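Local coordinates for protein dihydroxyacetone kinase (Citrobacter freundii, PDB 1UN8) that phosphorylates dihydroxyacetone at the expense of ATP, joining the substrate through a hemiaminal to an active-site histidine, at residues 107-111 / 149-155; 185-191 / 303-309; 257-262 / 291-297. One frame throughout, in Å; residues are numbered along the deposited sequence.

How the interactions relate
From the N terminus, interaction 1 closes first: 107-111, at the end of a strand in the first sheet of the DhaK part, meets 149-155, the loop that runs into helix 155-167. Interaction 2 opens afterwards and closes the longest loop, pairing 185-191 with 303-309 in the second six-stranded sheet. Nested inside that loop, interaction 3 joins 257-262 to 291-297 at one side of the same sheet. Strands 254-260 and 301-309 are neighbours, with M257 N and S304 N in probable hydrogen bonds to T306 O and N259 O. A153 and G154 of interaction 1 pack on both other contacts, tying the two sheets together.

Interaction 1 (107-111 / 149-155); sequences IVKNY and PRGIAGT
Y111 OH donates to G151 O over 2.7 Å, reaching the carbonyl from above its plane, 50° out, rather than along a lone pair. G151 O itself lies at the edge of the Y111 ring, near the ring plane. R150 crosses the phenol at about a right angle, its CB 3.4 Å from Y111 OH, and CG2 of I152 touches the same hydroxyl. G151 slots in where the backbones run closest, its CA 4.5 Å from that of K109. N110, centre of an inverse gamma turn, has CG anti to its own N (chi1 -151°), which swings ND2 to P149 O for a weak bond of 2.9 Å, while OD1 turns to R115. K109 lays its aliphatic part across T155, with CG 3.4 Å from T155 OG1; bends at chi3 and chi4 then carry NZ away to H65. T155 OG1 in turn donates to I152 O at 2.9 Å, in the carbonyl plane, and T155 N shares that acceptor, closing a type I turn into helix 155-167. Beyond the contact, the Y111 ring meets H220, the histidine that forms the hemiaminal with substrate, edge-to-face. The geometry is consistent with loop 149-155 holding the tyrosine beside H220 and supporting the stem of the substrate-binding K109, while its NZ bonds H65.

Interaction 2 (185-191 / 303-309); sequences NTFSLGV and FSLTAIV
F187, L189 and V191 pair with A307, L305 and F303 in an antiparallel part of the second mixed sheet, the axes of strands 186-191 and 303-309 approaching to 4.6 Å with 166° between their directions. These are the hydrogen-bonded pairs, each closed by two backbone bonds; between them T186, S188 and G190 face I308, T306 and S304 as non-hydrogen-bonded pairs. On the face of S188 and T306 the two hydroxyls are hydrogen-bonded across the strands, S188 OG to T306 OG1 2.6 Å. T186 and T306 touch there through their CG2 methyls, 3.5 Å apart. At one end N185 O accepts from V309 N at 3.1 Å, and OD1 of N185 lies against V309 CB. The other face is apolar. F187 has A307 O at its ring edge, while V309 CG2 approaches that ring obliquely. Outward from this shell, D139 holds S188 OG, and the carbonyls of Y181 and A182 hold N185 ND2 and T186 OG1. Helix 233-247 packs on the apolar face, M240 touching L189, V191 and F303, with helix 266-277 also against F303, and F5 of the second subunit meets the F303 ring edge-to-face. Both V191 CG1 and the F303 ring stand between N and C of their own backbones (chi1 66° and 67°), side by side, in a CH-pi contact: the methyl sits over one ring face, offset toward the rim, V191 CG1 3.4 Å from F303 CE2.

Interaction 3 (257-262 / 291-297); sequences MINNLG and PASLVTA
Strand 257-260 runs parallel to the start of 291-297 for one bridge, N259 with A292, where I258 O accepts from A292 N at 3.2 Å and A292 O from N260 N at 2.8 Å, before segment 291-297 leaves the sheet and L261 O takes A297 N. N259 carries the side-chain part. With CG anti to its backbone N (chi1 177°), its amide reaches beyond the bridge to the departing loop. OD1 is gripped by two backbone N-H groups: L294 N, 2.8 Å away, comes almost straight down the carbonyl bond, whereas V295 N, at 2.9 Å, stands 36° above the carboxamide plane. ND2 of N259 gives a hydrogen to V295 O at 2.7 Å, close to the amide plane, and another to S304 OG, so the flip of the amide is set. N260 turns the other way, its OD1 accepting from G262 N at 2.7 Å in an Asx turn while ND2 bonds V264 O. Apolar contacts flank this polar core: M257, bent at chi3, crosses L294 with SD 3.6 Å from CD1, and I258 CG2 lies beside the ring of P291, which follows a cis peptide. T296 shows CB to L261 O, and its own carbonyl accepts from substrate-binding H61. This is the end of the beta-alpha-beta unit 254-260, 266-277, 285-292, whose exit loop brings V295 and T296 to the dihydroxyacetone site.

Interaction 1 (107-111 / 149-155)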
ATOM      1  N   ILE A 107       8.412 -24.796   1.256  1.00 40.61           N
ATOM      2  CA  ILE A 107       7.781 -24.215   0.081  1.00 40.50           C
ATOM      3  C   ILE A 107       8.743 -23.114  -0.394  1.00 42.18           C
ATOM      4  O   ILE A 107       8.919 -22.082   0.280  1.00 42.02           O
ATOM      5  CB  ILE A 107       6.418 -23.599   0.419  1.00 42.28           C
ATOM      6  CG1 ILE A 107       5.505 -24.672   1.039  1.00 41.52           C
ATOM      7  CG2 ILE A 107       5.791 -22.988  -0.862  1.00 40.30           C
ATOM      8  CD1 ILE A 107       4.221 -24.919   0.297  1.00 41.02           C
ATOM      9  N   VAL A 108       9.368 -23.331  -1.549  1.00 42.02           N
ATOM     10  CA  VAL A 108      10.339 -22.375  -2.072  1.00 42.26           C
ATOM     11  C   VAL A 108       9.997 -21.725  -3.413  1.00 41.28           C
ATOM     12  O   VAL A 108       9.664 -22.412  -4.377  1.00 40.82           O
ATOM     13  CB  VAL A 108      11.716 -23.047  -2.205  1.00 43.86           C
ATOM     14  CG1 VAL A 108      12.734 -22.068  -2.757  1.00 44.66           C
ATOM     15  CG2 VAL A 108      12.156 -23.556  -0.849  1.00 47.57           C
ATOM     16  N   LYS A 109      10.097 -20.395  -3.469  1.00 41.23           N
ATOM     17  CA  LYS A 109       9.832 -19.655  -4.706  1.00 39.38           C
ATOM     18  C   LYS A 109      10.991 -19.972  -5.654  1.00 38.75           C
ATOM     19  O   LYS A 109      12.128 -20.128  -5.215  1.00 37.62           O
ATOM     20  CB  LYS A 109       9.733 -18.148  -4.425  1.00 38.48           C
ATOM     21  CG  LYS A 109       8.530 -17.772  -3.556  1.00 36.28           C
ATOM     22  CD  LYS A 109       8.288 -16.255  -3.484  1.00 37.90           C
ATOM     23  CE  LYS A 109       9.494 -15.486  -2.952  1.00 37.05           C
ATOM     24  NZ  LYS A 109       9.986 -15.987  -1.645  1.00 37.22           N
ATOM     25  N   ASN A 110      10.705 -20.086  -6.944  1.00 39.26           N
ATOM     26  CA  ASN A 110      11.736 -20.448  -7.916  1.00 39.68           C
ATOM     27  C   ASN A 110      12.861 -19.439  -8.137  1.00 39.14           C
ATOM     28  O   ASN A 110      12.780 -18.587  -9.012  1.00 40.79           O
ATOM     29  CB  ASN A 110      11.086 -20.778  -9.261  1.00 40.81           C
ATOM     30  CG  ASN A 110      11.893 -21.781 -10.069  1.00 41.94           C
ATOM     31  OD1 ASN A 110      13.036 -22.087  -9.730  1.00 42.90           O
ATOM     32  ND2 ASN A 110      11.296 -22.298 -11.146  1.00 41.19           N
ATOM     33  N   TYR A 111      13.907 -19.541  -7.332  1.00 39.01           N
ATOM     34  CA  TYR A 111      15.080 -18.683  -7.460  1.00 39.67           C
ATOM     35  C   TYR A 111      16.274 -19.511  -6.994  1.00 41.54           C
ATOM     36  O   TYR A 111      16.222 -20.142  -5.935  1.00 41.49           O
ATOM     37  CB  TYR A 111      14.864 -17.364  -6.713  1.00 38.75           C
ATOM     38  CG  TYR A 111      13.649 -16.591  -7.175  1.00 37.30           C
ATOM     39  CD1 TYR A 111      12.469 -16.619  -6.443  1.00 35.69           C
ATOM     40  CD2 TYR A 111      13.678 -15.837  -8.337  1.00 34.21           C
ATOM     41  CE1 TYR A 111      11.354 -15.914  -6.856  1.00 35.63           C
ATOM     42  CE2 TYR A 111      12.569 -15.129  -8.760  1.00 32.57           C
ATOM     43  CZ  TYR A 111      11.409 -15.172  -8.016  1.00 32.75           C
ATOM     44  OH  TYR A 111      10.303 -14.469  -8.434  1.00 31.45           O
ATOM     45  N   PRO A 149      10.196 -20.913 -14.428  1.00 48.29           N
ATOM     46  CA  PRO A 149       9.251 -19.826 -14.136  1.00 45.97           C
ATOM     47  C   PRO A 149       9.502 -19.266 -12.743  1.00 44.16           C
ATOM     48  O   PRO A 149       9.639 -20.006 -11.773  1.00 44.50           O
ATOM     49  CB  PRO A 149       7.885 -20.506 -14.233  1.00 46.42           C
ATOM     50  CG  PRO A 149       8.131 -21.629 -15.192  1.00 47.93           C
ATOM     51  CD  PRO A 149       9.476 -22.154 -14.761  1.00 46.83           C
ATOM     52  N   ARG A 150       9.559 -17.952 -12.643  1.00 42.69           N
ATOM     53  CA  ARG A 150       9.790 -17.329 -11.359  1.00 41.39           C
ATOM     54  C   ARG A 150       8.593 -17.562 -10.461  1.00 40.05           C
ATOM     55  O   ARG A 150       7.470 -17.708 -10.936  1.00 38.51           O
ATOM     56  CB  ARG A 150       9.995 -15.828 -11.528  1.00 40.95           C
ATOM     57  CG  ARG A 150      11.214 -15.446 -12.315  1.00 39.85           C
ATOM     58  CD  ARG A 150      11.055 -14.045 -12.875  1.00 40.99           C
ATOM     59  NE  ARG A 150      12.232 -13.615 -13.617  1.00 41.79           N
ATOM     60  CZ  ARG A 150      12.293 -12.500 -14.333  1.00 43.75           C
ATOM     61  NH1 ARG A 150      11.235 -11.698 -14.408  1.00 43.99           N
ATOM     62  NH2 ARG A 150      13.410 -12.187 -14.972  1.00 43.41           N
ATOM     63  N   GLY A 151       8.851 -17.604  -9.158  1.00 40.19           N
ATOM     64  CA  GLY A 151       7.786 -17.777  -8.194  1.00 39.00           C
ATOM     65  C   GLY A 151       7.432 -16.407  -7.637  1.00 39.62           C
ATOM     66  O   GLY A 151       8.294 -15.698  -7.115  1.00 37.16           O
ATOM     67  N   ILE A 152       6.159 -16.037  -7.759  1.00 39.66           N
ATOM     68  CA  ILE A 152       5.687 -14.752  -7.272  1.00 38.29           C
ATOM     69  C   ILE A 152       4.430 -14.877  -6.387  1.00 38.69           C
ATOM     70  O   ILE A 152       4.257 -15.866  -5.698  1.00 40.96           O
ATOM     71  CB  ILE A 152       5.442 -13.798  -8.475  1.00 38.96           C
ATOM     72  CG1 ILE A 152       4.362 -14.390  -9.397  1.00 38.16           C
ATOM     73  CG2 ILE A 152       6.779 -13.577  -9.239  1.00 36.15           C
ATOM     74  CD1 ILE A 152       4.624 -14.174 -10.862  1.00 36.83           C
ATOM     75  N   ALA A 153       3.546 -13.891  -6.438  1.00 37.46           N
ATOM     76  CA  ALA A 153       2.351 -13.861  -5.601  1.00 39.86           C
ATOM     77  C   ALA A 153       1.598 -15.171  -5.362  1.00 40.60           C
ATOM     78  O   ALA A 153       1.224 -15.475  -4.231  1.00 40.56           O
ATOM     79  CB  ALA A 153       1.387 -12.805  -6.121  1.00 39.23           C
ATOM     80  N   GLY A 154       1.376 -15.941  -6.422  1.00 40.97           N
ATOM     81  CA  GLY A 154       0.648 -17.188  -6.287  1.00 40.32           C
ATOM     82  C   GLY A 154       1.178 -18.107  -5.200  1.00 39.98           C
ATOM     83  O   GLY A 154       0.448 -18.931  -4.660  1.00 40.15           O
ATOM     84  N   THR A 155       2.456 -17.966  -4.881  1.00 38.98           N
ATOM     85  CA  THR A 155       3.065 -18.801  -3.866  1.00 39.30           C
ATOM     86  C   THR A 155       2.213 -18.892  -2.602  1.00 40.62           C
ATOM     87  O   THR A 155       2.045 -19.969  -2.047  1.00 42.67           O
ATOM     88  CB  THR A 155       4.467 -18.274  -3.466  1.00 38.59           C
ATOM     89  OG1 THR A 155       5.339 -18.275  -4.610  1.00 36.87           O
ATOM     90  CG2 THR A 155       5.063 -19.142  -2.360  1.00 34.07           C
TER

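Interaction 2 (185-191 / 303-309)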
ATOM      1  N   ASN A 185      -1.918 -25.528 -10.520  1.00 45.31           N
ATOM      2  CA  ASN A 185      -3.138 -24.853 -10.925  1.00 45.60           C
ATOM      3  C   ASN A 185      -3.093 -23.358 -10.628  1.00 46.20           C
ATOM      4  O   ASN A 185      -4.127 -22.688 -10.585  1.00 45.48           O
ATOM      5  CB  ASN A 185      -4.331 -25.492 -10.217  1.00 46.81           C
ATOM      6  CG  ASN A 185      -4.753 -26.800 -10.856  1.00 48.26           C
ATOM      7  OD1 ASN A 185      -5.439 -26.805 -11.874  1.00 48.92           O
ATOM      8  ND2 ASN A 185      -4.333 -27.917 -10.269  1.00 49.46           N
ATOM      9  N   THR A 186      -1.888 -22.833 -10.432  1.00 45.34           N
ATOM     10  CA  THR A 186      -1.728 -21.426 -10.130  1.00 44.95           C
ATOM     11  C   THR A 186      -0.946 -20.717 -11.227  1.00 43.76           C
ATOM     12  O   THR A 186       0.137 -21.147 -11.618  1.00 43.08           O
ATOM     13  CB  THR A 186      -1.032 -21.247  -8.767  1.00 45.43           C
ATOM     14  OG1 THR A 186      -1.819 -21.885  -7.754  1.00 44.64           O
ATOM     15  CG2 THR A 186      -0.882 -19.771  -8.422  1.00 44.90           C
ATOM     16  N   PHE A 187      -1.522 -19.628 -11.724  1.00 43.50           N
ATOM     17  CA  PHE A 187      -0.911 -18.841 -12.790  1.00 43.55           C
ATOM     18  C   PHE A 187      -0.924 -17.351 -12.436  1.00 43.26           C
ATOM     19  O   PHE A 187      -1.966 -16.774 -12.099  1.00 42.18           O
ATOM     20  CB  PHE A 187      -1.656 -19.089 -14.107  1.00 44.72           C
ATOM     21  CG  PHE A 187      -1.884 -20.553 -14.406  1.00 45.67           C
ATOM     22  CD1 PHE A 187      -2.915 -21.254 -13.783  1.00 44.36           C
ATOM     23  CD2 PHE A 187      -1.017 -21.248 -15.247  1.00 45.41           C
ATOM     24  CE1 PHE A 187      -3.077 -22.616 -13.986  1.00 44.94           C
ATOM     25  CE2 PHE A 187      -1.173 -22.616 -15.457  1.00 45.51           C
ATOM     26  CZ  PHE A 187      -2.203 -23.300 -14.824  1.00 45.27           C
ATOM     27  N   SER A 188       0.245 -16.726 -12.504  1.00 42.36           N
ATOM     28  CA  SER A 188       0.350 -15.313 -12.172  1.00 41.06           C
ATOM     29  C   SER A 188       1.049 -14.496 -13.254  1.00 40.34           C
ATOM     30  O   SER A 188       1.919 -14.999 -13.969  1.00 39.50           O
ATOM     31  CB  SER A 188       1.103 -15.148 -10.858  1.00 38.82           C
ATOM     32  OG  SER A 188       0.534 -15.961  -9.854  1.00 38.93           O
ATOM     33  N   LEU A 189       0.646 -13.235 -13.361  1.00 38.50           N
ATOM     34  CA  LEU A 189       1.231 -12.314 -14.316  1.00 37.49           C
ATOM     35  C   LEU A 189       1.278 -10.929 -13.684  1.00 36.68           C
ATOM     36  O   LEU A 189       0.274 -10.424 -13.195  1.00 37.05           O
ATOM     37  CB  LEU A 189       0.406 -12.271 -15.602  1.00 38.42           C
ATOM     38  CG  LEU A 189       0.924 -11.326 -16.690  1.00 36.53           C
ATOM     39  CD1 LEU A 189       2.374 -11.659 -16.995  1.00 34.07           C
ATOM     40  CD2 LEU A 189       0.040 -11.444 -17.939  1.00 37.82           C
ATOM     41  N   GLY A 190       2.450 -10.316 -13.692  1.00 35.84           N
ATOM     42  CA  GLY A 190       2.580  -8.996 -13.104  1.00 36.55           C
ATOM     43  C   GLY A 190       2.948  -7.917 -14.105  1.00 38.04           C
ATOM     44  O   GLY A 190       3.406  -8.197 -15.219  1.00 37.34           O
ATOM     45  N   VAL A 191       2.737  -6.669 -13.708  1.00 38.41           N
ATOM     46  CA  VAL A 191       3.057  -5.543 -14.568  1.00 39.38           C
ATOM     47  C   VAL A 191       3.458  -4.402 -13.654  1.00 40.52           C
ATOM     48  O   VAL A 191       2.927  -4.284 -12.543  1.00 40.74           O
ATOM     49  CB  VAL A 191       1.841  -5.119 -15.435  1.00 40.15           C
ATOM     50  CG1 VAL A 191       0.727  -4.573 -14.558  1.00 39.42           C
ATOM     51  CG2 VAL A 191       2.276  -4.089 -16.471  1.00 37.94           C
ATOM     52  N   PHE A 303       1.259  -4.264 -10.182  1.00 37.32           N
ATOM     53  CA  PHE A 303       0.328  -5.175  -9.522  1.00 36.14           C
ATOM     54  C   PHE A 303       0.398  -6.511 -10.227  1.00 35.94           C
ATOM     55  O   PHE A 303       0.935  -6.597 -11.327  1.00 37.77           O
ATOM     56  CB  PHE A 303      -1.104  -4.618  -9.575  1.00 35.58           C
ATOM     57  CG  PHE A 303      -1.692  -4.562 -10.961  1.00 37.26           C
ATOM     58  CD1 PHE A 303      -2.339  -5.679 -11.509  1.00 37.48           C
ATOM     59  CD2 PHE A 303      -1.587  -3.401 -11.733  1.00 35.67           C
ATOM     60  CE1 PHE A 303      -2.869  -5.642 -12.805  1.00 35.70           C
ATOM     61  CE2 PHE A 303      -2.113  -3.350 -13.033  1.00 34.91           C
ATOM     62  CZ  PHE A 303      -2.754  -4.470 -13.570  1.00 36.45           C
ATOM     63  N   SER A 304      -0.108  -7.563  -9.593  1.00 36.01           N
ATOM     64  CA  SER A 304      -0.110  -8.869 -10.238  1.00 36.07           C
ATOM     65  C   SER A 304      -1.487  -9.485 -10.151  1.00 36.88           C
ATOM     66  O   SER A 304      -2.263  -9.163  -9.256  1.00 35.40           O
ATOM     67  CB  SER A 304       0.959  -9.773  -9.622  1.00 36.42           C
ATOM     68  OG  SER A 304       0.690 -10.022  -8.253  1.00 37.66           O
ATOM     69  N   LEU A 305      -1.793 -10.341 -11.114  1.00 36.82           N
ATOM     70  CA  LEU A 305      -3.057 -11.040 -11.148  1.00 38.23           C
ATOM     71  C   LEU A 305      -2.759 -12.529 -11.118  1.00 39.12           C
ATOM     72  O   LEU A 305      -2.041 -13.040 -11.983  1.00 38.08           O
ATOM     73  CB  LEU A 305      -3.820 -10.702 -12.420  1.00 38.11           C
ATOM     74  CG  LEU A 305      -4.356  -9.283 -12.498  1.00 39.84           C
ATOM     75  CD1 LEU A 305      -4.938  -9.029 -13.881  1.00 38.30           C
ATOM     76  CD2 LEU A 305      -5.399  -9.081 -11.413  1.00 37.30           C
ATOM     77  N   THR A 306      -3.286 -13.214 -10.104  1.00 40.16           N
ATOM     78  CA  THR A 306      -3.094 -14.656  -9.976  1.00 40.78           C
ATOM     79  C   THR A 306      -4.420 -15.405 -10.072  1.00 42.21           C
ATOM     80  O   THR A 306      -5.367 -15.107  -9.339  1.00 43.20           O
ATOM     81  CB  THR A 306      -2.457 -15.045  -8.645  1.00 38.40           C
ATOM     82  OG1 THR A 306      -1.157 -14.470  -8.543  1.00 38.01           O
ATOM     83  CG2 THR A 306      -2.332 -16.549  -8.559  1.00 39.89           C
ATOM     84  N   ALA A 307      -4.482 -16.367 -10.982  1.00 43.47           N
ATOM     85  CA  ALA A 307      -5.674 -17.180 -11.162  1.00 43.52           C
ATOM     86  C   ALA A 307      -5.348 -18.602 -10.719  1.00 43.74           C
ATOM     87  O   ALA A 307      -4.320 -19.161 -11.104  1.00 42.42           O
ATOM     88  CB  ALA A 307      -6.105 -17.172 -12.625  1.00 41.14           C
ATOM     89  N   ILE A 308      -6.207 -19.157  -9.874  1.00 45.16           N
ATOM     90  CA  ILE A 308      -6.062 -20.532  -9.400  1.00 47.78           C
ATOM     91  C   ILE A 308      -7.337 -21.290  -9.774  1.00 49.33           C
ATOM     92  O   ILE A 308      -8.447 -20.810  -9.521  1.00 48.15           O
ATOM     93  CB  ILE A 308      -5.865 -20.603  -7.875  1.00 46.14           C
ATOM     94  CG1 ILE A 308      -5.851 -22.064  -7.447  1.00 45.04           C
ATOM     95  CG2 ILE A 308      -6.974 -19.841  -7.147  1.00 45.82           C
ATOM     96  CD1 ILE A 308      -4.621 -22.451  -6.658  1.00 47.13           C
ATOM     97  N   VAL A 309      -7.174 -22.460 -10.390  1.00 51.51           N
ATOM     98  CA  VAL A 309      -8.309 -23.274 -10.812  1.00 53.36           C
ATOM     99  C   VAL A 309      -8.960 -23.935  -9.612  1.00 54.24           C
ATOM    100  O   VAL A 309      -8.292 -24.576  -8.808  1.00 54.42           O
ATOM    101  CB  VAL A 309      -7.869 -24.371 -11.805  1.00 54.41           C
ATOM    102  CG1 VAL A 309      -9.074 -25.198 -12.234  1.00 53.42           C
ATOM    103  CG2 VAL A 309      -7.201 -23.739 -13.015  1.00 53.55           C
TER

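Interaction 3 (257-262 / 291-297)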
ATOM      1  N   MET A 257      -6.555 -13.490  -7.446  1.00 39.73           N
ATOM      2  CA  MET A 257      -5.937 -12.634  -6.453  1.00 40.41           C
ATOM      3  C   MET A 257      -5.317 -11.386  -7.091  1.00 40.72           C
ATOM      4  O   MET A 257      -4.437 -11.482  -7.952  1.00 40.89           O
ATOM      5  CB  MET A 257      -4.872 -13.412  -5.684  1.00 40.36           C
ATOM      6  CG  MET A 257      -3.969 -12.539  -4.836  1.00 40.56           C
ATOM      7  SD  MET A 257      -2.874 -13.498  -3.764  1.00 41.08           S
ATOM      8  CE  MET A 257      -2.036 -14.534  -4.968  1.00 40.06           C
ATOM      9  N   ILE A 258      -5.800 -10.218  -6.676  1.00 39.50           N
ATOM     10  CA  ILE A 258      -5.291  -8.932  -7.163  1.00 36.51           C
ATOM     11  C   ILE A 258      -4.305  -8.427  -6.105  1.00 35.08           C
ATOM     12  O   ILE A 258      -4.701  -7.953  -5.039  1.00 34.17           O
ATOM     13  CB  ILE A 258      -6.427  -7.903  -7.329  1.00 37.26           C
ATOM     14  CG1 ILE A 258      -7.533  -8.497  -8.201  1.00 36.58           C
ATOM     15  CG2 ILE A 258      -5.902  -6.631  -7.964  1.00 33.90           C
ATOM     16  CD1 ILE A 258      -8.913  -8.421  -7.590  1.00 36.67           C
ATOM     17  N   ASN A 259      -3.026  -8.541  -6.427  1.00 34.39           N
ATOM     18  CA  ASN A 259      -1.929  -8.174  -5.550  1.00 34.68           C
ATOM     19  C   ASN A 259      -1.246  -6.851  -5.911  1.00 35.96           C
ATOM     20  O   ASN A 259      -0.895  -6.600  -7.063  1.00 35.72           O
ATOM     21  CB  ASN A 259      -0.896  -9.302  -5.562  1.00 33.59           C
ATOM     22  CG  ASN A 259       0.337  -8.991  -4.717  1.00 35.54           C
ATOM     23  OD1 ASN A 259       0.242  -8.800  -3.502  1.00 36.38           O
ATOM     24  ND2 ASN A 259       1.505  -8.953  -5.360  1.00 33.09           N
ATOM     25  N   ASN A 260      -1.044  -6.013  -4.904  1.00 36.97           N
ATOM     26  CA  ASN A 260      -0.398  -4.729  -5.101  1.00 37.41           C
ATOM     27  C   ASN A 260       1.086  -4.929  -4.823  1.00 37.33           C
ATOM     28  O   ASN A 260       1.451  -5.275  -3.695  1.00 36.45           O
ATOM     29  CB  ASN A 260      -0.966  -3.700  -4.132  1.00 36.72           C
ATOM     30  CG  ASN A 260      -0.448  -2.300  -4.413  1.00 38.19           C
ATOM     31  OD1 ASN A 260       0.686  -2.124  -4.867  1.00 39.25           O
ATOM     32  ND2 ASN A 260      -1.271  -1.297  -4.133  1.00 35.67           N
ATOM     33  N   LEU A 261       1.940  -4.720  -5.827  1.00 35.51           N
ATOM     34  CA  LEU A 261       3.370  -4.919  -5.615  1.00 35.37           C
ATOM     35  C   LEU A 261       3.978  -3.940  -4.598  1.00 36.08           C
ATOM     36  O   LEU A 261       5.129  -4.109  -4.170  1.00 36.26           O
ATOM     37  CB  LEU A 261       4.129  -4.856  -6.943  1.00 35.34           C
ATOM     38  CG  LEU A 261       4.297  -6.150  -7.759  1.00 35.86           C
ATOM     39  CD1 LEU A 261       3.832  -7.360  -6.972  1.00 36.93           C
ATOM     40  CD2 LEU A 261       3.549  -6.032  -9.051  1.00 34.47           C
ATOM     41  N   GLY A 262       3.213  -2.913  -4.220  1.00 35.38           N
ATOM     42  CA  GLY A 262       3.703  -1.993  -3.215  1.00 34.26           C
ATOM     43  C   GLY A 262       3.579  -0.510  -3.446  1.00 36.41           C
ATOM     44  O   GLY A 262       3.513   0.252  -2.476  1.00 36.71           O
ATOM     45  N   PRO A 291      -8.250  -6.478  -3.922  1.00 40.80           N
ATOM     46  CA  PRO A 291      -6.902  -5.907  -3.975  1.00 39.25           C
ATOM     47  C   PRO A 291      -6.271  -5.685  -2.614  1.00 37.91           C
ATOM     48  O   PRO A 291      -6.916  -5.184  -1.708  1.00 39.23           O
ATOM     49  CB  PRO A 291      -7.109  -4.604  -4.751  1.00 38.76           C
ATOM     50  CG  PRO A 291      -8.501  -4.222  -4.419  1.00 37.86           C
ATOM     51  CD  PRO A 291      -9.225  -5.541  -4.510  1.00 40.90           C
ATOM     52  N   ALA A 292      -5.008  -6.072  -2.487  1.00 37.03           N
ATOM     53  CA  ALA A 292      -4.265  -5.917  -1.248  1.00 36.64           C
ATOM     54  C   ALA A 292      -2.775  -6.140  -1.511  1.00 37.69           C
ATOM     55  O   ALA A 292      -2.395  -6.760  -2.509  1.00 35.59           O
ATOM     56  CB  ALA A 292      -4.761  -6.919  -0.209  1.00 34.46           C
ATOM     57  N   SER A 293      -1.940  -5.624  -0.617  1.00 37.46           N
ATOM     58  CA  SER A 293      -0.504  -5.808  -0.731  1.00 38.32           C
ATOM     59  C   SER A 293      -0.219  -7.122  -0.030  1.00 39.39           C
ATOM     60  O   SER A 293      -0.163  -7.164   1.190  1.00 41.28           O
ATOM     61  CB  SER A 293       0.239  -4.660  -0.045  1.00 38.50           C
ATOM     62  OG  SER A 293      -0.045  -3.417  -0.675  1.00 38.07           O
ATOM     63  N   LEU A 294      -0.052  -8.195  -0.803  1.00 40.33           N
ATOM     64  CA  LEU A 294       0.182  -9.530  -0.247  1.00 38.41           C
ATOM     65  C   LEU A 294       1.605 -10.055  -0.435  1.00 39.03           C
ATOM     66  O   LEU A 294       2.217 -10.551   0.514  1.00 39.48           O
ATOM     67  CB  LEU A 294      -0.834 -10.492  -0.850  1.00 37.83           C
ATOM     68  CG  LEU A 294      -2.268 -10.051  -0.547  1.00 37.60           C
ATOM     69  CD1 LEU A 294      -3.258 -10.897  -1.314  1.00 37.60           C
ATOM     70  CD2 LEU A 294      -2.505 -10.156   0.948  1.00 38.13           C
ATOM     71  N   VAL A 295       2.122  -9.968  -1.654  1.00 37.34           N
ATOM     72  CA  VAL A 295       3.489 -10.396  -1.946  1.00 35.51           C
ATOM     73  C   VAL A 295       4.043  -9.199  -2.717  1.00 36.58           C
ATOM     74  O   VAL A 295       3.754  -9.021  -3.910  1.00 35.78           O
ATOM     75  CB  VAL A 295       3.521 -11.665  -2.834  1.00 35.74           C
ATOM     76  CG1 VAL A 295       4.951 -12.021  -3.172  1.00 35.96           C
ATOM     77  CG2 VAL A 295       2.860 -12.834  -2.115  1.00 34.66           C
ATOM     78  N   THR A 296       4.822  -8.373  -2.028  1.00 34.55           N
ATOM     79  CA  THR A 296       5.348  -7.159  -2.629  1.00 33.93           C
ATOM     80  C   THR A 296       6.769  -7.195  -3.117  1.00 34.82           C
ATOM     81  O   THR A 296       7.459  -8.196  -2.997  1.00 36.01           O
ATOM     82  CB  THR A 296       5.254  -5.979  -1.656  1.00 33.62           C
ATOM     83  OG1 THR A 296       6.094  -6.238  -0.525  1.00 31.59           O
ATOM     84  CG2 THR A 296       3.812  -5.767  -1.202  1.00 32.12           C
ATOM     85  N   ALA A 297       7.183  -6.063  -3.679  1.00 36.18           N
ATOM     86  CA  ALA A 297       8.532  -5.836  -4.204  1.00 34.41           C
ATOM     87  C   ALA A 297       8.836  -4.436  -3.674  1.00 33.54           C
ATOM     88  O   ALA A 297       8.970  -3.468  -4.430  1.00 34.40           O
ATOM     89  CB  ALA A 297       8.514  -5.846  -5.735  1.00 32.73           C
TER